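PDB 2OXB: beta-fructofuranosidase, insoluble isoenzyme CWINV1 from Arabidopsis thaliana, which hydrolyses terminal non-reducing beta-D-fructofuranoside residues, acting on sucrose and 1-kestose and, less well, on neokestose and levan. Local coordinates for residues F204-F209 with K227-I232; N418-T423 with P501-G506. The protein carries 1 engineered substitution. All blocks are in the same frame, centred on the assembly; numbering follows the deposited sequence.

Contact 1. Residues F204-F209 with K227-I232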
loop_
_atom_site.group_PDB
_atom_site.type_symbol
_atom_site.label_atom_id
_atom_site.label_comp_id
_atom_site.label_asym_id
_atom_site.label_seq_id
_atom_site.Cartn_x
_atom_site.Cartn_y
_atom_site.Cartn_z
ATOM N N PHE A 204 -9.852 10.751 3.932
ATOM C CA PHE A 204 -10.882 9.929 4.589
ATOM C C PHE A 204 -10.811 9.964 6.130
ATOM O O PHE A 204 -9.732 10.085 6.713
ATOM C CB PHE A 204 -10.746 8.463 4.123
ATOM C CG PHE A 204 -9.466 7.810 4.559
ATOM C CD1 PHE A 204 -9.333 7.290 5.848
ATOM C CD2 PHE A 204 -8.361 7.782 3.707
ATOM C CE1 PHE A 204 -8.121 6.758 6.274
ATOM C CE2 PHE A 204 -7.142 7.247 4.129
ATOM C CZ PHE A 204 -7.018 6.737 5.412
ATOM N N PRO A 205 -11.971 9.835 6.805
ATOM C CA PRO A 205 -12.059 9.845 8.266
ATOM C C PRO A 205 -11.881 8.448 8.888
ATOM O O PRO A 205 -12.065 7.427 8.219
ATOM C CB PRO A 205 -13.462 10.380 8.504
ATOM C CG PRO A 205 -14.224 9.666 7.449
ATOM C CD PRO A 205 -13.322 9.808 6.217
ATOM N N VAL A 206 -11.517 8.421 10.166
ATOM C CA VAL A 206 -11.362 7.172 10.908
ATOM C C VAL A 206 -11.842 7.410 12.347
ATOM O O VAL A 206 -11.492 8.403 12.984
ATOM C CB VAL A 206 -9.885 6.656 10.913
ATOM C CG1 VAL A 206 -9.480 6.212 9.517
ATOM C CG2 VAL A 206 -8.944 7.735 11.401
ATOM N N THR A 207 -12.677 6.510 12.843
ATOM C CA THR A 207 -13.186 6.629 14.195
ATOM C C THR A 207 -11.964 6.390 15.089
ATOM O O THR A 207 -11.070 5.645 14.694
ATOM C CB THR A 207 -14.301 5.569 14.415
ATOM O OG1 THR A 207 -15.036 5.869 15.605
ATOM C CG2 THR A 207 -13.707 4.184 14.515
ATOM N N ARG A 208 -11.897 7.030 16.259
ATOM C CA ARG A 208 -10.744 6.857 17.157
ATOM C C ARG A 208 -10.624 5.444 17.715
ATOM O O ARG A 208 -9.630 4.749 17.491
ATOM C CB ARG A 208 -10.787 7.826 18.351
ATOM C CG ARG A 208 -10.463 9.286 18.055
ATOM C CD ARG A 208 -9.725 9.929 19.241
ATOM N NE ARG A 208 -8.338 9.457 19.308
ATOM C CZ ARG A 208 -7.515 9.654 20.335
ATOM N NH1 ARG A 208 -7.929 10.322 21.408
ATOM N NH2 ARG A 208 -6.277 9.174 20.286
ATOM N N PHE A 209 -11.638 5.028 18.459
ATOM C CA PHE A 209 -11.646 3.704 19.053
ATOM C C PHE A 209 -12.704 2.828 18.397
ATOM O O PHE A 209 -13.838 2.743 18.869
ATOM C CB PHE A 209 -11.905 3.818 20.553
ATOM C CG PHE A 209 -10.984 4.792 21.251
ATOM C CD1 PHE A 209 -11.499 5.921 21.892
ATOM C CD2 PHE A 209 -9.600 4.590 21.250
ATOM C CE1 PHE A 209 -10.656 6.833 22.515
ATOM C CE2 PHE A 209 -8.751 5.499 21.872
ATOM C CZ PHE A 209 -9.280 6.624 22.507
ATOM N N LYS A 227 -11.543 11.240 13.203
ATOM C CA LYS A 227 -10.228 11.837 12.974
ATOM C C LYS A 227 -10.073 11.822 11.461
ATOM O O LYS A 227 -10.915 11.259 10.762
ATOM C CB LYS A 227 -9.131 10.979 13.622
ATOM C CG LYS A 227 -7.875 11.746 14.033
ATOM C CD LYS A 227 -8.140 12.679 15.212
ATOM C CE LYS A 227 -8.237 11.919 16.537
ATOM N NZ LYS A 227 -6.957 11.245 16.923
ATOM N N HIS A 228 -9.017 12.441 10.947
ATOM C CA HIS A 228 -8.800 12.439 9.510
ATOM C C HIS A 228 -7.392 12.084 9.096
ATOM O O HIS A 228 -6.422 12.394 9.791
ATOM C CB HIS A 228 -9.235 13.768 8.889
ATOM C CG HIS A 228 -10.717 13.870 8.720
ATOM N ND1 HIS A 228 -11.581 13.932 9.793
ATOM C CD2 HIS A 228 -11.496 13.793 7.616
ATOM C CE1 HIS A 228 -12.825 13.880 9.357
ATOM N NE2 HIS A 228 -12.803 13.794 8.041
ATOM N N VAL A 229 -7.313 11.387 7.963
ATOM C CA VAL A 229 -6.061 10.935 7.367
ATOM C C VAL A 229 -5.960 11.374 5.898
ATOM O O VAL A 229 -6.736 10.946 5.040
ATOM C CB VAL A 229 -5.932 9.382 7.376
ATOM C CG1 VAL A 229 -4.507 8.980 6.967
ATOM C CG2 VAL A 229 -6.285 8.823 8.733
ATOM N N LEU A 230 -4.995 12.239 5.627
ATOM C CA LEU A 230 -4.737 12.692 4.280
ATOM C C LEU A 230 -3.438 12.001 3.910
ATOM O O LEU A 230 -2.432 12.146 4.606
ATOM C CB LEU A 230 -4.533 14.212 4.216
ATOM C CG LEU A 230 -4.104 14.798 2.849
ATOM C CD1 LEU A 230 -5.283 14.807 1.920
ATOM C CD2 LEU A 230 -3.554 16.210 3.004
ATOM N N LYS A 231 -3.489 11.233 2.827
ATOM C CA LYS A 231 -2.353 10.493 2.299
ATOM C C LYS A 231 -2.111 11.001 0.879
ATOM O O LYS A 231 -3.064 11.309 0.151
ATOM C CB LYS A 231 -2.674 8.983 2.298
ATOM C CG LYS A 231 -1.739 8.108 1.454
ATOM C CD LYS A 231 -2.168 8.070 -0.005
ATOM C CE LYS A 231 -1.143 7.367 -0.866
ATOM N NZ LYS A 231 -1.513 7.375 -2.316
ATOM N N ILE A 232 -0.845 11.113 0.488
ATOM C CA ILE A 232 -0.529 11.570 -0.862
ATOM C C ILE A 232 0.744 10.899 -1.348
ATOM O O ILE A 232 1.718 10.794 -0.605
ATOM C CB ILE A 232 -0.354 13.119 -0.929
ATOM C CG1 ILE A 232 1.068 13.519 -0.536
ATOM C CG2 ILE A 232 -1.383 13.814 -0.038
ATOM C CD1 ILE A 232 1.997 13.635 -1.739
#
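F204, P205 and V206 pair with V229, H228 and K227 as neighbouring antiparallel strands, 201-207 and 226-234, within one sheet of the N-terminal catalytic domain. The short strand segments run at 140° to each other. F204 with V229 and V206 with K227 are hydrogen-bonded pairs, flanking the non-hydrogen-bonded pair of P205 and H228. F204 O receives V229 N at 3.0 Å, and the return bond from F204 N to V229 O is weak. V206 N gives to K227 O at 3.0 Å, while K227 N gives to V206 O at 2.8 Å.

On the face bearing F204, V206 and V229, the F204 side chain lies alongside V229, and ring atom CZ comes within 3.5 Å of V229 CB. With CG between the backbone N and the carbonyl carbon (chi1 66°), the ring lies beside strand 226-234, and V229 O sits over one face, offset toward the rim. V206 CG1 lies at that ring's edge; the V206 and V229 side chains cross at about a right angle, their CG2 methyls 3.9 Å apart. I318 and L320 of strand 316-320 pack against F204 and V206.

On the other face, P205 CB lies over the H228 ring, 3.8 Å from its centroid, a CH-pi contact. Just past the end of strand 201-207, R208 crosses K227 obliquely; its CD lies 3.7 Å from K227 CE, and the two like-charged ends come close without a hydrogen bond. The paired antiparallel strands with apolar side chains against the next sheet are characteristic of a blade in the five-bladed beta-propeller of glycosyl hydrolase family 32.

Contact 2. Residues N418-T423 with P501-G506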
loop_
_atom_site.group_PDB
_atom_site.type_symbol
_atom_site.label_atom_id
_atom_site.label_comp_id
_atom_site.label_asym_id
_atom_site.label_seq_id
_atom_site.Cartn_x
_atom_site.Cartn_y
_atom_site.Cartn_z
ATOM N N ASN A 418 21.189 -24.072 -0.125
ATOM C CA ASN A 418 22.165 -23.804 0.936
ATOM C C ASN A 418 22.451 -22.303 1.165
ATOM O O ASN A 418 23.599 -21.913 1.371
ATOM C CB ASN A 418 23.467 -24.518 0.579
ATOM C CG ASN A 418 23.786 -24.411 -0.903
ATOM O OD1 ASN A 418 24.041 -23.322 -1.420
ATOM N ND2 ASN A 418 23.753 -25.540 -1.598
ATOM N N LEU A 419 21.403 -21.485 1.113
ATOM C CA LEU A 419 21.479 -20.040 1.327
ATOM C C LEU A 419 22.349 -19.181 0.413
ATOM O O LEU A 419 22.827 -18.125 0.842
ATOM C CB LEU A 419 21.868 -19.731 2.776
ATOM C CG LEU A 419 20.853 -19.954 3.898
ATOM C CD1 LEU A 419 21.456 -19.405 5.183
ATOM C CD2 LEU A 419 19.526 -19.258 3.592
ATOM N N GLU A 420 22.557 -19.601 -0.832
ATOM C CA GLU A 420 23.350 -18.782 -1.742
ATOM C C GLU A 420 22.531 -17.532 -2.057
ATOM O O GLU A 420 23.079 -16.482 -2.386
ATOM C CB GLU A 420 23.713 -19.544 -3.032
ATOM C CG GLU A 420 22.598 -20.360 -3.691
ATOM C CD GLU A 420 22.495 -21.767 -3.127
ATOM O OE1 GLU A 420 21.913 -21.924 -2.033
ATOM O OE2 GLU A 420 23.005 -22.705 -3.777
ATOM N N GLU A 421 21.212 -17.658 -1.949
ATOM C CA GLU A 421 20.319 -16.530 -2.172
ATOM C C GLU A 421 19.094 -16.706 -1.283
ATOM O O GLU A 421 18.406 -17.719 -1.349
ATOM C CB GLU A 421 19.916 -16.406 -3.656
ATOM C CG GLU A 421 18.915 -17.415 -4.157
ATOM C CD GLU A 421 18.729 -17.366 -5.670
ATOM O OE1 GLU A 421 17.973 -18.200 -6.200
ATOM O OE2 GLU A 421 19.337 -16.501 -6.330
ATOM N N TYR A 422 18.852 -15.723 -0.420
ATOM C CA TYR A 422 17.721 -15.746 0.506
ATOM C C TYR A 422 17.298 -14.318 0.856
ATOM O O TYR A 422 18.038 -13.352 0.620
ATOM C CB TYR A 422 18.099 -16.492 1.797
ATOM C CG TYR A 422 19.282 -15.871 2.494
ATOM C CD1 TYR A 422 19.114 -14.860 3.442
ATOM C CD2 TYR A 422 20.585 -16.197 2.099
ATOM C CE1 TYR A 422 20.219 -14.179 3.965
ATOM C CE2 TYR A 422 21.692 -15.525 2.609
ATOM C CZ TYR A 422 21.505 -14.513 3.538
ATOM O OH TYR A 422 22.605 -13.816 3.993
ATOM N N THR A 423 16.094 -14.196 1.408
ATOM C CA THR A 423 15.563 -12.905 1.818
ATOM C C THR A 423 15.408 -12.990 3.318
ATOM O O THR A 423 15.029 -14.027 3.840
ATOM C CB THR A 423 14.236 -12.613 1.110
ATOM O OG1 THR A 423 14.513 -12.203 -0.238
ATOM C CG2 THR A 423 13.468 -11.520 1.830
ATOM N N PRO A 501 14.758 -14.616 -7.498
ATOM C CA PRO A 501 15.784 -15.644 -7.306
ATOM C C PRO A 501 15.876 -16.611 -8.476
ATOM O O PRO A 501 14.870 -16.918 -9.132
ATOM C CB PRO A 501 15.332 -16.335 -6.030
ATOM C CG PRO A 501 13.839 -16.339 -6.207
ATOM C CD PRO A 501 13.550 -14.932 -6.716
ATOM N N LYS A 502 17.089 -17.094 -8.727
ATOM C CA LYS A 502 17.338 -18.036 -9.817
ATOM C C LYS A 502 17.274 -19.500 -9.352
ATOM O O LYS A 502 16.995 -20.391 -10.154
ATOM C CB LYS A 502 18.699 -17.737 -10.466
ATOM C CG LYS A 502 18.729 -16.478 -11.329
ATOM C CD LYS A 502 18.053 -16.692 -12.689
ATOM C CE LYS A 502 18.962 -17.444 -13.671
ATOM N NZ LYS A 502 18.383 -17.651 -15.042
ATOM N N LEU A 503 17.514 -19.732 -8.059
ATOM C CA LEU A 503 17.474 -21.073 -7.470
ATOM C C LEU A 503 16.237 -21.273 -6.603
ATOM O O LEU A 503 15.734 -22.383 -6.471
ATOM C CB LEU A 503 18.716 -21.327 -6.612
ATOM C CG LEU A 503 20.020 -21.627 -7.349
ATOM C CD1 LEU A 503 21.199 -21.238 -6.475
ATOM C CD2 LEU A 503 20.077 -23.091 -7.742
ATOM N N ALA A 504 15.754 -20.192 -6.002
ATOM C CA ALA A 504 14.581 -20.263 -5.136
ATOM C C ALA A 504 13.281 -20.053 -5.922
ATOM O O ALA A 504 12.703 -18.957 -5.920
ATOM C CB ALA A 504 14.699 -19.234 -4.029
ATOM N N ILE A 505 12.825 -21.117 -6.584
ATOM C CA ILE A 505 11.604 -21.067 -7.379
ATOM C C ILE A 505 10.845 -22.401 -7.438
ATOM O O ILE A 505 11.436 -23.477 -7.347
ATOM C CB ILE A 505 11.909 -20.574 -8.822
ATOM C CG1 ILE A 505 13.201 -21.208 -9.341
ATOM C CG2 ILE A 505 12.029 -19.057 -8.834
ATOM C CD1 ILE A 505 13.517 -20.881 -10.786
ATOM N N GLY A 506 9.524 -22.304 -7.576
ATOM C CA GLY A 506 8.675 -23.481 -7.651
ATOM C C GLY A 506 8.810 -24.431 -6.475
ATOM O O GLY A 506 8.698 -24.026 -5.315
#
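E420 and E421 join two loops at one end of the C-terminal beta-sandwich, and the second loop contains an inverse gamma turn centred on A504. The first loop links strands 406-415 and 423-431; the second runs from strand 493-498 to strand 510-515 and so crosses from one sheet to the other.

E420 comes first. Its chain, bent at chi2, meets L503 at about a right angle, and the L503 CD1 methyl lies against E420 CG and its carboxylate. E421 follows and carries the polar part of the contact. Its CG lies between the backbone N and carbonyl carbon (chi1 74°), and beyond it the chain is extended, reaching straight to the backbone of the second loop. There the carboxylate meets three consecutive amides: OE2 takes a weak bond from K502 N at 3.3 Å, and OE1 takes A504 N and also L503 N, though the latter is modelled too short for its length to be trusted. P501 CB packs across the side chain, and S416 and L452 also touch this buried glutamate. Backbone N-H groups directed at the carboxylate may favour its ionised form. A504 N meets E421 OE1 at 3.0 Å, nearly along the C-O axis, with an angle of 148° at the hydrogen.

How the contacts relate
Contact 1 and contact 2 belong to different domains, the propeller and the beta-sandwich, on opposite sides of the chain's centre. Their centres are 40 Å apart and their nearest atoms about 24 Å, so they do not touch. Contact 1 closes before contact 2 opens along the chain. Both lie away from the annotated sites, but contact 1 is linked to the active site through its sheet: strand 198-199, which pairs with 226-234, carries the substrate-binding position Q199, an engineered glutamine here, and D235 directly follows strand 226-234. The centre of contact 2 lies about 26 Å from the centre of the chain, that of contact 1 about 16 Å.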